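Local coordinates for protein NADH dehydrogenase, putative (Plasmodium falciparum, PDB 5JWC) that probably passes electrons from NADH through its FAD to ubiquinone, as a type II NADH dehydrogenase, and binds the quinolone inhibitor RYL-552, at residues I134-K139 against T302-K307; L101-T106 against I115-I120; K310-Q315 against L327-I332. All coordinates share one frame; numbering follows the deposited sequence.

Contact 1 (I134-K139 against T302-K307). With FAD (flavin-adenine dinucleotide), chain C.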
loop_
_atom_site.group_PDB
_atom_site.type_symbol
_atom_site.label_atom_id
_atom_site.label_comp_id
_atom_site.label_asym_id
_atom_site.label_seq_id
_atom_site.Cartn_x
_atom_site.Cartn_y
_atom_site.Cartn_z
ATOM N N ILE A 134 -10.586 25.902 13.321
ATOM C CA ILE A 134 -11.313 25.028 12.407
ATOM C C ILE A 134 -10.619 24.968 11.033
ATOM O O ILE A 134 -10.515 25.966 10.316
ATOM C CB ILE A 134 -12.766 25.471 12.240
ATOM C CG1 ILE A 134 -13.443 25.626 13.614
ATOM C CG2 ILE A 134 -13.539 24.502 11.308
ATOM C CD1 ILE A 134 -14.919 26.031 13.528
ATOM N N ALA A 135 -10.128 23.783 10.695
ATOM C CA ALA A 135 -9.418 23.574 9.439
ATOM C C ALA A 135 -9.844 22.249 8.812
ATOM O O ALA A 135 -8.995 21.420 8.468
ATOM C CB ALA A 135 -7.916 23.592 9.670
ATOM N N VAL A 136 -11.149 22.055 8.663
ATOM C CA VAL A 136 -11.699 20.756 8.234
ATOM C C VAL A 136 -11.807 20.604 6.728
ATOM O O VAL A 136 -12.287 19.584 6.229
ATOM C CB VAL A 136 -13.083 20.509 8.848
ATOM C CG1 VAL A 136 -12.961 20.479 10.368
ATOM C CG2 VAL A 136 -14.098 21.604 8.376
ATOM N N GLY A 137 -11.356 21.617 5.998
ATOM C CA GLY A 137 -11.351 21.534 4.553
ATOM C C GLY A 137 -12.740 21.451 3.943
ATOM O O GLY A 137 -13.687 22.059 4.436
ATOM N N ALA A 138 -12.835 20.727 2.834
ATOM C CA ALA A 138 -14.072 20.565 2.098
ATOM C C ALA A 138 -14.212 19.109 1.627
ATOM O O ALA A 138 -13.323 18.284 1.873
ATOM C CB ALA A 138 -14.107 21.530 0.923
ATOM N N LYS A 139 -15.331 18.776 0.991
ATOM C CA LYS A 139 -15.507 17.423 0.466
ATOM C C LYS A 139 -15.864 17.449 -1.008
ATOM O O LYS A 139 -16.015 18.524 -1.611
ATOM C CB LYS A 139 -16.547 16.642 1.286
ATOM C CG LYS A 139 -17.993 17.120 1.251
ATOM C CD LYS A 139 -18.809 16.242 2.231
ATOM C CE LYS A 139 -20.276 16.641 2.333
ATOM N NZ LYS A 139 -20.860 16.810 0.976
ATOM N N THR A 302 -18.217 20.552 4.331
ATOM C CA THR A 302 -18.420 19.409 5.212
ATOM C C THR A 302 -19.733 19.547 5.979
ATOM O O THR A 302 -20.229 20.654 6.180
ATOM C CB THR A 302 -17.295 19.279 6.225
ATOM O OG1 THR A 302 -17.213 20.494 6.986
ATOM C CG2 THR A 302 -15.966 19.027 5.516
ATOM N N THR A 303 -20.264 18.422 6.446
ATOM C CA THR A 303 -21.476 18.435 7.260
ATOM C C THR A 303 -21.248 19.228 8.546
ATOM O O THR A 303 -22.120 19.977 8.990
ATOM C CB THR A 303 -21.955 16.994 7.586
ATOM O OG1 THR A 303 -20.959 16.316 8.360
ATOM C CG2 THR A 303 -22.186 16.222 6.309
ATOM N N LEU A 304 -20.060 19.109 9.124
ATOM C CA LEU A 304 -19.751 19.859 10.340
ATOM C C LEU A 304 -19.943 21.370 10.159
ATOM O O LEU A 304 -20.526 22.050 11.021
ATOM C CB LEU A 304 -18.312 19.590 10.773
ATOM C CG LEU A 304 -17.768 20.518 11.861
ATOM C CD1 LEU A 304 -18.620 20.369 13.128
ATOM C CD2 LEU A 304 -16.318 20.264 12.170
ATOM N N ILE A 305 -19.458 21.890 9.034
ATOM C CA ILE A 305 -19.534 23.320 8.765
ATOM C C ILE A 305 -20.993 23.731 8.528
ATOM O O ILE A 305 -21.442 24.768 9.023
ATOM C CB ILE A 305 -18.660 23.705 7.540
ATOM C CG1 ILE A 305 -17.171 23.591 7.875
ATOM C CG2 ILE A 305 -18.964 25.101 7.078
ATOM C CD1 ILE A 305 -16.678 24.548 8.952
ATOM N N GLN A 306 -21.713 22.907 7.772
ATOM C CA GLN A 306 -23.139 23.100 7.507
ATOM C C GLN A 306 -23.936 23.194 8.802
ATOM O O GLN A 306 -24.828 24.037 8.920
ATOM C CB GLN A 306 -23.690 21.959 6.655
ATOM C CG GLN A 306 -23.197 21.942 5.215
ATOM C CD GLN A 306 -23.836 20.823 4.414
ATOM O OE1 GLN A 306 -25.059 20.751 4.307
ATOM N NE2 GLN A 306 -23.011 19.938 3.844
ATOM N N LYS A 307 -23.620 22.322 9.765
ATOM C CA LYS A 307 -24.320 22.321 11.052
ATOM C C LYS A 307 -23.882 23.461 11.962
ATOM O O LYS A 307 -24.708 24.043 12.660
ATOM C CB LYS A 307 -24.151 20.989 11.786
ATOM C CG LYS A 307 -24.935 19.856 11.163
ATOM C CD LYS A 307 -25.137 18.713 12.152
ATOM C CE LYS A 307 -23.887 17.882 12.338
ATOM N NZ LYS A 307 -24.195 16.558 12.960
HETATM P PA FAD C . -7.404 19.634 3.828
HETATM O O1A FAD C . -8.227 18.807 2.884
HETATM O O2A FAD C . -5.965 19.722 3.461
HETATM O O5B FAD C . -7.559 19.085 5.334
HETATM C C5B FAD C . -8.819 18.938 5.947
HETATM C C4B FAD C . -8.606 18.033 7.149
HETATM O O4B FAD C . -9.764 18.053 7.959
HETATM C C3B FAD C . -8.375 16.580 6.724
HETATM O O3B FAD C . -7.375 16.025 7.551
HETATM C C2B FAD C . -9.685 15.905 7.065
HETATM O O2B FAD C . -9.482 14.549 7.391
HETATM C C1B FAD C . -10.089 16.721 8.287
HETATM N N9A FAD C . -11.515 16.686 8.621
HETATM C C8A FAD C . -12.587 16.629 7.763
HETATM N N7A FAD C . -13.716 16.635 8.517
HETATM C C5A FAD C . -13.377 16.699 9.823
HETATM C C6A FAD C . -14.138 16.732 10.981
HETATM N N6A FAD C . -15.468 16.779 10.910
HETATM N N1A FAD C . -13.499 16.810 12.197
HETATM C C2A FAD C . -12.118 16.851 12.257
HETATM N N3A FAD C . -11.366 16.814 11.097
HETATM C C4A FAD C . -11.993 16.732 9.902
HETATM N N1 FAD C . -3.340 23.489 -3.816
HETATM C C2 FAD C . -2.257 24.213 -4.236
HETATM O O2 FAD C . -2.031 25.305 -3.727
HETATM N N3 FAD C . -1.408 23.721 -5.213
HETATM C C4 FAD C . -1.618 22.495 -5.785
HETATM O O4 FAD C . -0.833 22.079 -6.649
HETATM C C4X FAD C . -2.707 21.743 -5.359
HETATM N N5 FAD C . -2.961 20.504 -5.904
HETATM C C5X FAD C . -4.056 19.772 -5.459
HETATM C C6 FAD C . -4.302 18.517 -5.986
HETATM C C7 FAD C . -5.390 17.763 -5.563
HETATM C C7M FAD C . -5.624 16.403 -6.179
HETATM C C8 FAD C . -6.238 18.264 -4.584
HETATM C C8M FAD C . -7.419 17.469 -4.113
HETATM C C9 FAD C . -5.990 19.528 -4.046
HETATM C C9A FAD C . -4.899 20.280 -4.475
HETATM N N10 FAD C . -4.641 21.531 -3.942
HETATM C C10 FAD C . -3.557 22.249 -4.372
HETATM C "C1'" FAD C . -5.554 22.143 -2.920
HETATM C "C2'" FAD C . -5.233 21.831 -1.481
HETATM O "O2'" FAD C . -5.209 20.441 -1.313
HETATM C "C3'" FAD C . -6.369 22.380 -0.637
HETATM O "O3'" FAD C . -6.582 23.747 -0.909
HETATM C "C4'" FAD C . -5.968 22.170 0.813
HETATM O "O4'" FAD C . -6.104 20.794 1.060
HETATM C "C5'" FAD C . -6.820 22.969 1.787
HETATM O "O5'" FAD C . -6.298 22.745 3.080
HETATM P P FAD C . -7.304 22.480 4.310
HETATM O O1P FAD C . -6.501 22.374 5.587
HETATM O O2P FAD C . -8.319 23.588 4.285
HETATM O O3P FAD C . -8.068 21.102 3.928
HETATM O O HOH W 1 -16.199 22.313 5.073
#
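V136 pushes its two methyls into the first turn of the helix that begins at T303, and each meets a different partner. L304 CD2 comes in across V136 CG1 at 3.8 Å. CG2 lies between the backbone N and the carbonyl carbon of V136 (chi1 -61° for CG1), a placement that brings it within 3.7 Å of I305 CG1 and also against T302 OG1. Two residues earlier, I134 CG2 reaches I305 CD1 at 3.9 Å on a slanting approach. Branched aliphatic side chains suit this place because short, forked groups fill the space between the helix and the chain leaving strand 131-134. T302 OG1, at a chi1 of 58°, turns back over the helix start as the N-cap and accepts a weak bond from I305 N at 3.3 Å, while its CG2 faces the carbonyls of V136 and G137. A water completes the junction, donating to G137 O at 2.6 Å and accepting from T302 N. At the edge the methylene chain of K139 stretches alongside T302 and T303, keeping the charged end outward. FAD borders the contact. V136 CB and CG1 cover one face of its adenine ring, CG1 lying 3.8 Å from C5A, while L304 CD2 reaches N6A. G137, with positive phi and no side chain, lets its CA sit close to FAD O3P, where a CB would clash. Apolar contacts and one bridging water thus join loop to helix, and the same V136 and L304 give the adenine an apolar cover.

Contact 2 (L101-T106 against I115-I120). With FAD (flavin-adenine dinucleotide), chain C.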
loop_
_atom_site.group_PDB
_atom_site.type_symbol
_atom_site.label_atom_id
_atom_site.label_comp_id
_atom_site.label_asym_id
_atom_site.label_seq_id
_atom_site.Cartn_x
_atom_site.Cartn_y
_atom_site.Cartn_z
ATOM N N LEU A 101 -5.718 13.167 18.612
ATOM C CA LEU A 101 -6.802 12.229 18.868
ATOM C C LEU A 101 -7.489 11.884 17.554
ATOM O O LEU A 101 -7.834 12.782 16.784
ATOM C CB LEU A 101 -7.829 12.820 19.851
ATOM C CG LEU A 101 -7.374 12.996 21.293
ATOM C CD1 LEU A 101 -8.480 13.653 22.113
ATOM C CD2 LEU A 101 -6.961 11.635 21.895
ATOM N N GLN A 102 -7.682 10.595 17.283
ATOM C CA GLN A 102 -8.342 10.213 16.046
ATOM C C GLN A 102 -9.848 10.244 16.212
ATOM O O GLN A 102 -10.480 9.236 16.531
ATOM C CB GLN A 102 -7.893 8.839 15.575
ATOM C CG GLN A 102 -8.411 8.520 14.185
ATOM C CD GLN A 102 -7.717 7.328 13.570
ATOM O OE1 GLN A 102 -7.238 7.393 12.435
ATOM N NE2 GLN A 102 -7.661 6.231 14.307
ATOM N N LEU A 103 -10.418 11.416 15.982
ATOM C CA LEU A 103 -11.838 11.620 16.158
ATOM C C LEU A 103 -12.356 12.493 15.029
ATOM O O LEU A 103 -11.600 13.288 14.464
ATOM C CB LEU A 103 -12.114 12.291 17.501
ATOM C CG LEU A 103 -11.718 11.563 18.782
ATOM C CD1 LEU A 103 -11.797 12.530 19.949
ATOM C CD2 LEU A 103 -12.637 10.364 18.994
ATOM N N GLU A 104 -13.642 12.350 14.725
ATOM C CA GLU A 104 -14.344 13.237 13.814
ATOM C C GLU A 104 -15.209 14.212 14.625
ATOM O O GLU A 104 -16.030 13.779 15.442
ATOM C CB GLU A 104 -15.207 12.419 12.854
ATOM C CG GLU A 104 -16.122 13.255 11.992
ATOM C CD GLU A 104 -17.177 12.430 11.270
ATOM O OE1 GLU A 104 -16.907 11.257 10.923
ATOM O OE2 GLU A 104 -18.289 12.964 11.057
ATOM N N CYS A 105 -15.032 15.516 14.425
ATOM C CA CYS A 105 -15.885 16.497 15.100
ATOM C C CYS A 105 -17.269 16.583 14.441
ATOM O O CYS A 105 -17.380 16.619 13.211
ATOM C CB CYS A 105 -15.228 17.875 15.124
ATOM S SG CYS A 105 -16.175 19.116 16.066
ATOM N N THR A 106 -18.324 16.581 15.260
ATOM C CA THR A 106 -19.691 16.561 14.737
ATOM C C THR A 106 -20.440 17.854 15.076
ATOM O O THR A 106 -21.347 18.254 14.357
ATOM C CB THR A 106 -20.513 15.361 15.285
ATOM O OG1 THR A 106 -20.680 15.490 16.704
ATOM C CG2 THR A 106 -19.832 14.051 14.984
ATOM N N ILE A 115 -16.571 20.970 22.144
ATOM C CA ILE A 115 -17.015 20.311 20.923
ATOM C C ILE A 115 -17.472 18.888 21.229
ATOM O O ILE A 115 -17.011 18.281 22.190
ATOM C CB ILE A 115 -15.893 20.234 19.848
ATOM C CG1 ILE A 115 -14.673 19.482 20.397
ATOM C CG2 ILE A 115 -15.503 21.628 19.355
ATOM C CD1 ILE A 115 -13.570 19.225 19.365
ATOM N N ASN A 116 -18.374 18.370 20.407
ATOM C CA ASN A 116 -18.675 16.946 20.382
ATOM C C ASN A 116 -18.002 16.246 19.206
ATOM O O ASN A 116 -18.093 16.710 18.063
ATOM C CB ASN A 116 -20.179 16.703 20.295
ATOM C CG ASN A 116 -20.881 16.906 21.620
ATOM O OD1 ASN A 116 -20.249 16.911 22.677
ATOM N ND2 ASN A 116 -22.197 17.064 21.570
ATOM N N CYS A 117 -17.343 15.125 19.491
ATOM C CA CYS A 117 -16.722 14.298 18.458
ATOM C C CYS A 117 -17.240 12.866 18.519
ATOM O O CYS A 117 -17.843 12.462 19.511
ATOM C CB CYS A 117 -15.202 14.289 18.618
ATOM S SG CYS A 117 -14.439 15.924 18.633
ATOM N N ILE A 118 -16.990 12.091 17.470
ATOM C CA ILE A 118 -17.196 10.648 17.530
ATOM C C ILE A 118 -15.932 9.906 17.108
ATOM O O ILE A 118 -15.126 10.435 16.335
ATOM C CB ILE A 118 -18.347 10.171 16.624
ATOM C CG1 ILE A 118 -18.142 10.674 15.191
ATOM C CG2 ILE A 118 -19.667 10.624 17.174
ATOM C CD1 ILE A 118 -19.100 10.080 14.195
ATOM N N ASP A 119 -15.754 8.691 17.626
ATOM C CA ASP A 119 -14.678 7.823 17.161
ATOM C C ASP A 119 -15.195 6.941 16.040
ATOM O O ASP A 119 -16.351 7.055 15.647
ATOM C CB ASP A 119 -14.081 6.981 18.310
ATOM C CG ASP A 119 -15.096 6.043 18.997
ATOM O OD1 ASP A 119 -14.777 5.601 20.128
ATOM O OD2 ASP A 119 -16.179 5.736 18.437
ATOM N N ILE A 120 -14.342 6.056 15.540
ATOM C CA ILE A 120 -14.666 5.238 14.376
ATOM C C ILE A 120 -15.827 4.280 14.692
ATOM O O ILE A 120 -16.467 3.752 13.788
ATOM C CB ILE A 120 -13.402 4.461 13.890
ATOM C CG1 ILE A 120 -13.567 3.939 12.462
ATOM C CG2 ILE A 120 -13.011 3.358 14.876
ATOM C CD1 ILE A 120 -13.680 5.026 11.408
HETATM P PA FAD C . -7.404 19.634 3.828
HETATM O O1A FAD C . -8.227 18.807 2.884
HETATM O O2A FAD C . -5.965 19.722 3.461
HETATM O O5B FAD C . -7.559 19.085 5.334
HETATM C C5B FAD C . -8.819 18.938 5.947
HETATM C C4B FAD C . -8.606 18.033 7.149
HETATM O O4B FAD C . -9.764 18.053 7.959
HETATM C C3B FAD C . -8.375 16.580 6.724
HETATM O O3B FAD C . -7.375 16.025 7.551
HETATM C C2B FAD C . -9.685 15.905 7.065
HETATM O O2B FAD C . -9.482 14.549 7.391
HETATM C C1B FAD C . -10.089 16.721 8.287
HETATM N N9A FAD C . -11.515 16.686 8.621
HETATM C C8A FAD C . -12.587 16.629 7.763
HETATM N N7A FAD C . -13.716 16.635 8.517
HETATM C C5A FAD C . -13.377 16.699 9.823
HETATM C C6A FAD C . -14.138 16.732 10.981
HETATM N N6A FAD C . -15.468 16.779 10.910
HETATM N N1A FAD C . -13.499 16.810 12.197
HETATM C C2A FAD C . -12.118 16.851 12.257
HETATM N N3A FAD C . -11.366 16.814 11.097
HETATM C C4A FAD C . -11.993 16.732 9.902
HETATM N N1 FAD C . -3.340 23.489 -3.816
HETATM C C2 FAD C . -2.257 24.213 -4.236
HETATM O O2 FAD C . -2.031 25.305 -3.727
HETATM N N3 FAD C . -1.408 23.721 -5.213
HETATM C C4 FAD C . -1.618 22.495 -5.785
HETATM O O4 FAD C . -0.833 22.079 -6.649
HETATM C C4X FAD C . -2.707 21.743 -5.359
HETATM N N5 FAD C . -2.961 20.504 -5.904
HETATM C C5X FAD C . -4.056 19.772 -5.459
HETATM C C6 FAD C . -4.302 18.517 -5.986
HETATM C C7 FAD C . -5.390 17.763 -5.563
HETATM C C7M FAD C . -5.624 16.403 -6.179
HETATM C C8 FAD C . -6.238 18.264 -4.584
HETATM C C8M FAD C . -7.419 17.469 -4.113
HETATM C C9 FAD C . -5.990 19.528 -4.046
HETATM C C9A FAD C . -4.899 20.280 -4.475
HETATM N N10 FAD C . -4.641 21.531 -3.942
HETATM C C10 FAD C . -3.557 22.249 -4.372
HETATM C "C1'" FAD C . -5.554 22.143 -2.920
HETATM C "C2'" FAD C . -5.233 21.831 -1.481
HETATM O "O2'" FAD C . -5.209 20.441 -1.313
HETATM C "C3'" FAD C . -6.369 22.380 -0.637
HETATM O "O3'" FAD C . -6.582 23.747 -0.909
HETATM C "C4'" FAD C . -5.968 22.170 0.813
HETATM O "O4'" FAD C . -6.104 20.794 1.060
HETATM C "C5'" FAD C . -6.820 22.969 1.787
HETATM O "O5'" FAD C . -6.298 22.745 3.080
HETATM P P FAD C . -7.304 22.480 4.310
HETATM O O1P FAD C . -6.501 22.374 5.587
HETATM O O2P FAD C . -8.319 23.588 4.285
HETATM O O3P FAD C . -8.068 21.102 3.928
HETATM O O HOH W 2 -11.537 6.815 15.930
#
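C105 and C117 face each other as a non-hydrogen-bonded pair in the antiparallel beta hairpin of strands 99-109 and 114-118, inside the mixed sheet, between strand 124-128 and strand 53-57, in the FAD-binding, Rossmann-like part of the fold. Backbone hydrogen bonds hold the hairpin together. E104 and I118 form the hydrogen-bonded pair, with E104 N to I118 O at 2.9 Å and I118 N to E104 O at 2.8 Å; T106 N adds a nearly straight bond (174°) to N116 O. A water links Q102 O to I120 N. Apolar packing follows the two faces. On the cysteine face, L103 CB meets C117 CB at 3.8 Å, and C105 SG, anti to its backbone N (chi1 -175°), leans on I115 CB; the small C105 side chain also packs on L34 of strand 30-34, and C117 SG lies against C105 CA and CB. On the other face E104 and I118 extend in the same direction, and T106 CG2 lies across I118 CG1 at 3.8 Å. D119 is a polar end: its OD2 accepts from the backbone of E121 and N123, and its OD1 from N179 of the second subunit, whose L177 packs on L103. The main chain of C105 bonds the adenine, which C105 CB and E104 CG also touch: C105 N donates to FAD N1A, and FAD N6A to C105 O, both at 3.0 Å.

Contact 3 (K310-Q315 against L327-I332)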
loop_
_atom_site.group_PDB
_atom_site.type_symbol
_atom_site.label_atom_id
_atom_site.label_comp_id
_atom_site.label_asym_id
_atom_site.label_seq_id
_atom_site.Cartn_x
_atom_site.Cartn_y
_atom_site.Cartn_z
ATOM N N LYS A 310 -25.596 26.943 11.149
ATOM C CA LYS A 310 -26.979 27.146 11.569
ATOM C C LYS A 310 -27.134 27.474 13.049
ATOM O O LYS A 310 -28.216 27.844 13.498
ATOM C CB LYS A 310 -27.805 25.923 11.199
ATOM C CG LYS A 310 -27.722 25.640 9.722
ATOM C CD LYS A 310 -28.625 24.524 9.283
ATOM C CE LYS A 310 -28.713 24.503 7.756
ATOM N NZ LYS A 310 -29.738 23.553 7.229
ATOM N N THR A 311 -26.043 27.367 13.794
ATOM C CA THR A 311 -26.051 27.675 15.213
ATOM C C THR A 311 -25.513 29.075 15.471
ATOM O O THR A 311 -25.474 29.533 16.612
ATOM C CB THR A 311 -25.211 26.655 16.028
ATOM O OG1 THR A 311 -23.816 26.959 15.893
ATOM C CG2 THR A 311 -25.473 25.231 15.561
ATOM N N ILE A 312 -25.071 29.744 14.410
ATOM C CA ILE A 312 -24.616 31.129 14.509
ATOM C C ILE A 312 -25.654 32.022 13.841
ATOM O O ILE A 312 -25.824 31.977 12.617
ATOM C CB ILE A 312 -23.237 31.333 13.852
ATOM C CG1 ILE A 312 -22.251 30.263 14.325
ATOM C CG2 ILE A 312 -22.693 32.704 14.159
ATOM C CD1 ILE A 312 -20.932 30.315 13.594
ATOM N N PRO A 313 -26.377 32.814 14.652
ATOM C CA PRO A 313 -27.508 33.589 14.123
ATOM C C PRO A 313 -27.126 34.464 12.932
ATOM O O PRO A 313 -27.702 34.289 11.857
ATOM C CB PRO A 313 -27.961 34.430 15.330
ATOM C CG PRO A 313 -26.809 34.392 16.299
ATOM C CD PRO A 313 -26.147 33.066 16.085
ATOM N N VAL A 314 -26.147 35.345 13.097
ATOM C CA VAL A 314 -25.678 36.174 11.987
ATOM C C VAL A 314 -25.231 35.368 10.742
ATOM O O VAL A 314 -25.331 35.869 9.624
ATOM C CB VAL A 314 -24.538 37.112 12.442
ATOM C CG1 VAL A 314 -23.192 36.413 12.390
ATOM C CG2 VAL A 314 -24.521 38.376 11.597
ATOM N N GLN A 315 -24.756 34.132 10.910
ATOM C CA GLN A 315 -24.304 33.341 9.757
ATOM C C GLN A 315 -25.295 32.244 9.342
ATOM O O GLN A 315 -24.995 31.437 8.454
ATOM C CB GLN A 315 -22.935 32.688 10.045
ATOM C CG GLN A 315 -21.801 33.655 10.363
ATOM C CD GLN A 315 -20.465 33.170 9.817
ATOM O OE1 GLN A 315 -20.406 32.559 8.748
ATOM N NE2 GLN A 315 -19.386 33.448 10.544
ATOM N N LEU A 327 -8.976 36.221 10.766
ATOM C CA LEU A 327 -9.349 34.810 10.619
ATOM C C LEU A 327 -10.249 34.327 11.748
ATOM O O LEU A 327 -10.438 33.120 11.916
ATOM C CB LEU A 327 -8.105 33.900 10.502
ATOM C CG LEU A 327 -7.139 34.236 9.372
ATOM C CD1 LEU A 327 -6.019 33.198 9.226
ATOM C CD2 LEU A 327 -7.909 34.366 8.066
ATOM N N ARG A 328 -10.814 35.272 12.505
ATOM C CA ARG A 328 -11.775 34.933 13.559
ATOM C C ARG A 328 -13.156 34.702 12.983
ATOM O O ARG A 328 -13.643 35.509 12.204
ATOM C CB ARG A 328 -11.829 36.046 14.623
ATOM C CG ARG A 328 -10.485 36.259 15.300
ATOM C CD ARG A 328 -10.465 37.450 16.243
ATOM N NE ARG A 328 -10.876 38.672 15.565
ATOM C CZ ARG A 328 -10.989 39.851 16.162
ATOM N NH1 ARG A 328 -11.373 40.910 15.462
ATOM N NH2 ARG A 328 -10.712 39.970 17.453
ATOM N N VAL A 329 -13.789 33.596 13.359
ATOM C CA VAL A 329 -15.145 33.317 12.925
ATOM C C VAL A 329 -16.089 34.429 13.388
ATOM O O VAL A 329 -16.035 34.844 14.540
ATOM C CB VAL A 329 -15.636 31.970 13.460
ATOM C CG1 VAL A 329 -17.123 31.774 13.142
ATOM C CG2 VAL A 329 -14.785 30.819 12.865
ATOM N N ILE A 330 -16.929 34.915 12.479
ATOM C CA ILE A 330 -17.800 36.064 12.744
ATOM C C ILE A 330 -19.086 35.624 13.458
ATOM O O ILE A 330 -19.704 34.633 13.077
ATOM C CB ILE A 330 -18.152 36.797 11.420
ATOM C CG1 ILE A 330 -16.893 37.419 10.792
ATOM C CG2 ILE A 330 -19.236 37.860 11.640
ATOM C CD1 ILE A 330 -17.104 37.979 9.373
ATOM N N GLY A 331 -19.480 36.354 14.501
ATOM C CA GLY A 331 -20.684 36.024 15.246
ATOM C C GLY A 331 -20.404 35.199 16.495
ATOM O O GLY A 331 -21.297 34.528 17.017
ATOM N N ILE A 332 -19.158 35.236 16.960
ATOM C CA ILE A 332 -18.755 34.538 18.176
ATOM C C ILE A 332 -18.281 35.562 19.197
ATOM O O ILE A 332 -17.160 36.075 19.094
ATOM C CB ILE A 332 -17.611 33.499 17.943
ATOM C CG1 ILE A 332 -17.847 32.637 16.688
ATOM C CG2 ILE A 332 -17.418 32.640 19.190
ATOM C CD1 ILE A 332 -19.077 31.714 16.746
#
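Q315 reaches across to the backbone of I330, and its side chain can be followed atom by atom. CB leaves the main chain toward the facing loop, and CG, anti to the carbonyl carbon (chi1 -59°), passes I330 O at 3.6 Å. A bend at chi2 (-145°) then swings the amide round, bringing its plane into line with that oxygen. At the tip, NE2 donates to I330 O at 2.8 Å in an almost straight bond (172°). The donor lies in the carbonyl plane on a lone pair, and the oxygen lies close to the plane of the amide. NE2 is also bonded to K322 O, and OE1 accepts from N318, so three bonds fix the amide's rotation. Glutamine suits this spot because its long arm ends in both donor and acceptor. NE2 further rests against V329 CG1 at 3.8 Å. Beneath the amide, I312 supplies the apolar part: CD1 meets I332 CD1 at 3.9 Å, the one side chain lying crosswise to the other, and CG2 lies against the carbonyl oxygens of I330 and G331. V314 CG1 approaches G331 CA at 3.8 Å, an approach allowed by the missing side chain, since a CB there would collide with both V314 and I312. The positive phi of G331 also suits glycine. The whole is a packing of two irregular loops flanking strand 321-323, on the approach to strand 337-339 of the pyridine nucleotide-disulphide oxidoreductase fold.

From the N terminus, contact 2 comes first, a short-range closure of the hairpin between strands 99-109 and 114-118. Contact 1 follows and is the long one: residues 134-139 meet 302-307 across some 160 residues, a span that includes the whole parallel sheet with strands 190-194 and 227-232. Contact 3 then closes a small loop, taking up the chain just after helix 303-309. The three lie in series; none nests in or crosses another. Contacts 1 and 2 touch where L304 and K307 approach T106, and both border FAD, whereas contact 3 shares no atoms with them and joins the chain leading out of the helix to that leading into strand 337-339.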